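Side-chain contacts in GCN5-related N-acetyltransferase (Sphaerobacter thermophilus, PDB 3TT2), which probably transfers an acyl group, most likely from a coenzyme A thioester, to an acceptor substrate: residues Ser215-Lys218 and Leu222-Leu225; Gly240-Gly245 and Tyr276-Arg281. One frame throughout, in Å; residues are numbered along the deposited sequence.

Interaction 1 of 2, residues Ser215-Lys218 and Leu222-Leu225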
loop_
_atom_site.group_PDB
_atom_site.type_symbol
_atom_site.label_atom_id
_atom_site.label_comp_id
_atom_site.label_asym_id
_atom_site.label_seq_id
_atom_site.Cartn_x
_atom_site.Cartn_y
_atom_site.Cartn_z
ATOM N N SER A 215 -10.596 13.296 4.174
ATOM C CA SER A 215 -10.643 12.719 5.504
ATOM C C SER A 215 -9.438 13.162 6.326
ATOM O O SER A 215 -9.600 13.720 7.409
ATOM C CB SER A 215 -10.673 11.200 5.417
ATOM O OG SER A 215 -9.437 10.724 4.916
ATOM N N GLU A 216 -8.236 12.923 5.804
ATOM C CA GLU A 216 -6.991 13.138 6.558
ATOM C C GLU A 216 -6.674 14.597 6.906
ATOM O O GLU A 216 -5.890 14.857 7.821
ATOM C CB GLU A 216 -5.798 12.543 5.813
ATOM C CG GLU A 216 -6.072 11.238 5.105
ATOM C CD GLU A 216 -5.002 10.928 4.081
ATOM O OE1 GLU A 216 -5.351 10.340 3.035
ATOM O OE2 GLU A 216 -3.818 11.282 4.317
ATOM N N ARG A 217 -7.263 15.538 6.165
ATOM C CA ARG A 217 -7.043 16.965 6.408
ATOM C C ARG A 217 -7.929 17.534 7.519
ATOM O O ARG A 217 -7.782 18.697 7.906
ATOM C CB ARG A 217 -7.224 17.765 5.126
ATOM C CG ARG A 217 -6.165 17.465 4.104
ATOM C CD ARG A 217 -6.305 18.321 2.876
ATOM N NE ARG A 217 -7.366 17.854 1.991
ATOM C CZ ARG A 217 -8.469 18.548 1.736
ATOM N NH1 ARG A 217 -8.643 19.728 2.312
ATOM N NH2 ARG A 217 -9.389 18.080 0.901
ATOM N N LYS A 218 -8.844 16.702 8.020
ATOM C CA LYS A 218 -9.645 17.018 9.196
ATOM C C LYS A 218 -8.845 16.661 10.459
ATOM O O LYS A 218 -9.344 16.793 11.574
ATOM C CB LYS A 218 -10.975 16.262 9.165
ATOM C CG LYS A 218 -11.887 16.653 8.000
ATOM C CD LYS A 218 -13.278 15.982 8.078
ATOM C CE LYS A 218 -13.185 14.456 8.124
ATOM N NZ LYS A 218 -14.515 13.758 8.085
ATOM N N LEU A 222 -1.198 15.704 12.188
ATOM C CA LEU A 222 -0.318 14.688 11.603
ATOM C C LEU A 222 0.205 15.019 10.178
ATOM O O LEU A 222 0.900 14.201 9.550
ATOM C CB LEU A 222 -1.060 13.346 11.568
ATOM C CG LEU A 222 -1.663 12.714 12.837
ATOM C CD1 LEU A 222 -2.430 11.452 12.479
ATOM C CD2 LEU A 222 -0.589 12.403 13.854
ATOM N N TRP A 223 -0.143 16.190 9.649
ATOM C CA TRP A 223 0.460 16.623 8.402
ATOM C C TRP A 223 1.544 17.658 8.654
ATOM O O TRP A 223 1.265 18.825 8.927
ATOM C CB TRP A 223 -0.593 17.224 7.487
ATOM C CG TRP A 223 -1.329 16.213 6.745
ATOM C CD1 TRP A 223 -1.547 14.921 7.116
ATOM C CD2 TRP A 223 -1.930 16.373 5.462
ATOM N NE1 TRP A 223 -2.266 14.268 6.143
ATOM C CE2 TRP A 223 -2.509 15.138 5.114
ATOM C CE3 TRP A 223 -2.041 17.446 4.571
ATOM C CZ2 TRP A 223 -3.194 14.946 3.916
ATOM C CZ3 TRP A 223 -2.720 17.255 3.378
ATOM C CH2 TRP A 223 -3.287 16.014 3.063
ATOM N N LEU A 224 2.790 17.241 8.486
ATOM C CA LEU A 224 3.912 18.123 8.747
ATOM C C LEU A 224 4.586 18.548 7.468
ATOM O O LEU A 224 4.713 17.773 6.519
ATOM C CB LEU A 224 4.938 17.463 9.655
ATOM C CG LEU A 224 4.415 17.033 11.014
ATOM C CD1 LEU A 224 5.601 16.556 11.780
ATOM C CD2 LEU A 224 3.787 18.182 11.723
ATOM N N LEU A 225 5.013 19.800 7.463
ATOM C CA LEU A 225 5.692 20.388 6.340
ATOM C C LEU A 225 7.044 20.885 6.840
ATOM O O LEU A 225 7.114 21.568 7.857
ATOM C CB LEU A 225 4.877 21.568 5.823
ATOM C CG LEU A 225 3.369 21.393 5.639
ATOM C CD1 LEU A 225 2.762 22.648 5.017
ATOM C CD2 LEU A 225 3.050 20.183 4.797
#
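Two groups of helix 206-213 grip the guanidinium of Arg217, whose aliphatic stem meanwhile crosses the indole of Trp223: NH2 donates to the backbone O of Leu210 and NE to OG1 of Thr213. A bend at chi3 (-78°) lets the chain run over the ring and then turn its charged end back to the helix. The touching group is the CG methylene of Arg217, which sits over the benzene part of the Trp223 ring, 3.8 Å from the six-membered centroid, as a CH-pi contact; CD follows it across, 3.8 Å from Trp223 CZ3. The backbone O of Glu216 lies over the same face, 4.0 Å above the plane and offset toward the rim. Glu216 approaches differently. Its OE2 comes in the ring plane to the edge, 3.7 Å from Trp223 CZ2, with the carboxylate turned 79° from the indole, and no hydrogen bond to NE1 is made. Phe178 packs edge-to-face with Trp223, and Leu239 of strand 233-243 also touches it. The buried indole thus packs the loop after helix 206-213 against the start of strand 223-228, the link between the second helix and second strand of the C-terminal GNAT domain.

Interaction 2 of 2, residues Gly240-Gly245 and Tyr276-Arg281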
loop_
_atom_site.group_PDB
_atom_site.type_symbol
_atom_site.label_atom_id
_atom_site.label_comp_id
_atom_site.label_asym_id
_atom_site.label_seq_id
_atom_site.Cartn_x
_atom_site.Cartn_y
_atom_site.Cartn_z
ATOM N N GLY A 240 0.932 12.092 7.709
ATOM C CA GLY A 240 0.494 10.942 8.462
ATOM C C GLY A 240 -1.011 10.932 8.560
ATOM O O GLY A 240 -1.701 11.933 8.309
ATOM N N GLN A 241 -1.526 9.768 8.908
ATOM C CA GLN A 241 -2.933 9.628 9.204
ATOM C C GLN A 241 -3.071 8.626 10.336
ATOM O O GLN A 241 -2.131 7.899 10.642
ATOM C CB GLN A 241 -3.681 9.146 7.969
ATOM C CG GLN A 241 -3.164 7.834 7.484
ATOM C CD GLN A 241 -3.881 7.341 6.264
ATOM O OE1 GLN A 241 -3.582 7.755 5.143
ATOM N NE2 GLN A 241 -4.832 6.438 6.470
ATOM N N GLU A 242 -4.239 8.597 10.962
ATOM C CA GLU A 242 -4.529 7.619 12.006
ATOM C C GLU A 242 -5.745 6.772 11.642
ATOM O O GLU A 242 -6.842 7.281 11.444
ATOM C CB GLU A 242 -4.769 8.315 13.339
ATOM C CG GLU A 242 -4.763 7.370 14.497
ATOM C CD GLU A 242 -5.687 7.793 15.624
ATOM O OE1 GLU A 242 -5.441 8.856 16.245
ATOM O OE2 GLU A 242 -6.654 7.041 15.895
ATOM N N THR A 243 -5.563 5.468 11.548
ATOM C CA THR A 243 -6.705 4.603 11.292
ATOM C C THR A 243 -6.789 3.499 12.334
ATOM O O THR A 243 -5.838 2.740 12.516
ATOM C CB THR A 243 -6.647 3.981 9.890
ATOM O OG1 THR A 243 -6.710 5.018 8.904
ATOM C CG2 THR A 243 -7.810 3.036 9.687
ATOM N N ALA A 244 -7.921 3.423 13.020
ATOM C CA ALA A 244 -8.151 2.366 13.993
ATOM C C ALA A 244 -7.051 2.323 15.044
ATOM O O ALA A 244 -6.557 1.246 15.393
ATOM C CB ALA A 244 -8.255 1.017 13.288
ATOM N N GLY A 245 -6.649 3.493 15.526
ATOM C CA GLY A 245 -5.626 3.580 16.554
ATOM C C GLY A 245 -4.227 3.166 16.128
ATOM O O GLY A 245 -3.367 2.918 16.981
ATOM N N TYR A 276 3.292 9.954 19.349
ATOM C CA TYR A 276 3.611 9.465 20.670
ATOM C C TYR A 276 2.832 10.250 21.694
ATOM O O TYR A 276 2.227 9.684 22.585
ATOM C CB TYR A 276 5.095 9.549 20.985
ATOM C CG TYR A 276 5.373 9.213 22.434
ATOM C CD1 TYR A 276 5.387 7.879 22.875
ATOM C CD2 TYR A 276 5.596 10.222 23.379
ATOM C CE1 TYR A 276 5.624 7.563 24.216
ATOM C CE2 TYR A 276 5.834 9.912 24.721
ATOM C CZ TYR A 276 5.845 8.585 25.120
ATOM O OH TYR A 276 6.080 8.279 26.423
ATOM N N ARG A 277 2.820 11.565 21.570
ATOM C CA ARG A 277 2.208 12.316 22.646
ATOM C C ARG A 277 0.685 12.390 22.482
ATOM O O ARG A 277 -0.034 12.887 23.336
ATOM C CB ARG A 277 2.953 13.639 22.896
ATOM C CG ARG A 277 2.519 14.826 22.116
ATOM C CD ARG A 277 3.584 15.904 22.302
ATOM N NE ARG A 277 4.695 15.739 21.363
ATOM C CZ ARG A 277 4.740 16.298 20.155
ATOM N NH1 ARG A 277 3.744 17.080 19.731
ATOM N NH2 ARG A 277 5.783 16.079 19.372
ATOM N N ARG A 278 0.222 11.833 21.374
ATOM C CA ARG A 278 -1.186 11.524 21.121
ATOM C C ARG A 278 -1.634 10.161 21.684
ATOM O O ARG A 278 -2.834 9.883 21.830
ATOM C CB ARG A 278 -1.355 11.486 19.617
ATOM C CG ARG A 278 -2.719 11.384 19.111
ATOM C CD ARG A 278 -2.812 12.377 17.997
ATOM N NE ARG A 278 -3.691 11.928 16.933
ATOM C CZ ARG A 278 -4.003 12.670 15.880
ATOM N NH1 ARG A 278 -3.519 13.904 15.759
ATOM N NH2 ARG A 278 -4.805 12.180 14.952
ATOM N N GLY A 279 -0.661 9.302 21.971
ATOM C CA GLY A 279 -0.925 7.974 22.494
ATOM C C GLY A 279 -1.061 6.860 21.462
ATOM O O GLY A 279 -1.541 5.757 21.782
ATOM N N VAL A 280 -0.655 7.122 20.218
ATOM C CA VAL A 280 -0.704 6.061 19.204
ATOM C C VAL A 280 0.513 5.157 19.340
ATOM O O VAL A 280 1.648 5.621 19.283
ATOM C CB VAL A 280 -0.794 6.605 17.782
ATOM C CG1 VAL A 280 -0.585 5.500 16.795
ATOM C CG2 VAL A 280 -2.143 7.253 17.558
ATOM N N ARG A 281 0.277 3.867 19.542
ATOM C CA ARG A 281 1.373 2.973 19.858
ATOM C C ARG A 281 2.171 2.576 18.629
ATOM O O ARG A 281 3.396 2.544 18.669
ATOM C CB ARG A 281 0.871 1.738 20.601
ATOM C CG ARG A 281 1.967 0.772 20.943
ATOM C CD ARG A 281 1.718 0.118 22.267
ATOM N NE ARG A 281 2.837 -0.736 22.666
ATOM C CZ ARG A 281 2.923 -2.027 22.370
ATOM N NH1 ARG A 281 1.955 -2.603 21.665
ATOM N NH2 ARG A 281 3.963 -2.742 22.788
#
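Anti first torsions send Glu242 and Arg278 toward each other, CG standing opposite the backbone N in both (chi1 -167° and -171°), before bends at chi2 of Glu242 and at chi2 and chi3 of Arg278 bring one carboxylate oxygen to the edge of the guanidinium. They join strand 233-243 of the C-terminal GNAT domain to the C-terminal end of helix 263-278, the helix that in this family follows the cofactor-binding loop. That end is closed by a Schellman motif: Gly279 has positive phi, and two backbone bonds run back into the last turn, one of them Gly279 N to Tyr276 O at 3.0 Å. Glu242 OE1 lies in the guanidinium plane, 3.6 Å from Arg278 NE and equally far from NH2, a long salt bridge in which the carboxylate is turned 72° from the guanidinium. The stronger partners of Arg278 are elsewhere, NH2 pairing with Asp219 and NH1 with Glu221, so the arginine sits among three acids that probably share its charge. Replacing Glu242 with an alanine would probably leave the NE edge of Arg278 without this acidic mate and strip Val280 of its neighbouring methylene. A bound MES molecule, probably from the crystallisation liquor, lies about 4 Å from the Glu242 side chain. Just past the helix end, the methyls of Val280 divide their contacts: CG2 packs 4.0 Å from Glu242 CG, while CG1 lies 3.8 Å from the backbone O of Gly245.

The two interactions each use one strand of a neighbouring pair, 223-228 and 233-243, and Leu222 O is probably hydrogen-bonded to Gly240 N, 2.8 Å away, where the two contacts meet. Interaction 1 ties the connection from helix 206-213 to the first of these strands; interaction 2 ties the second to the end of helix 263-278. Each is partly buried, with one buried residue among those that touch, but interaction 2 also reaches the exposed Gly245. In 215-218 with 222-225 that buried residue is a large aromatic that carries most of the contact, and the arginine contributes its aliphatic stem. In 240-245 with 276-281 a small valine lies beside a loose charge pair, and the arginine contributes its guanidinium. Leu222 bridges them, its side chain packing on Arg278.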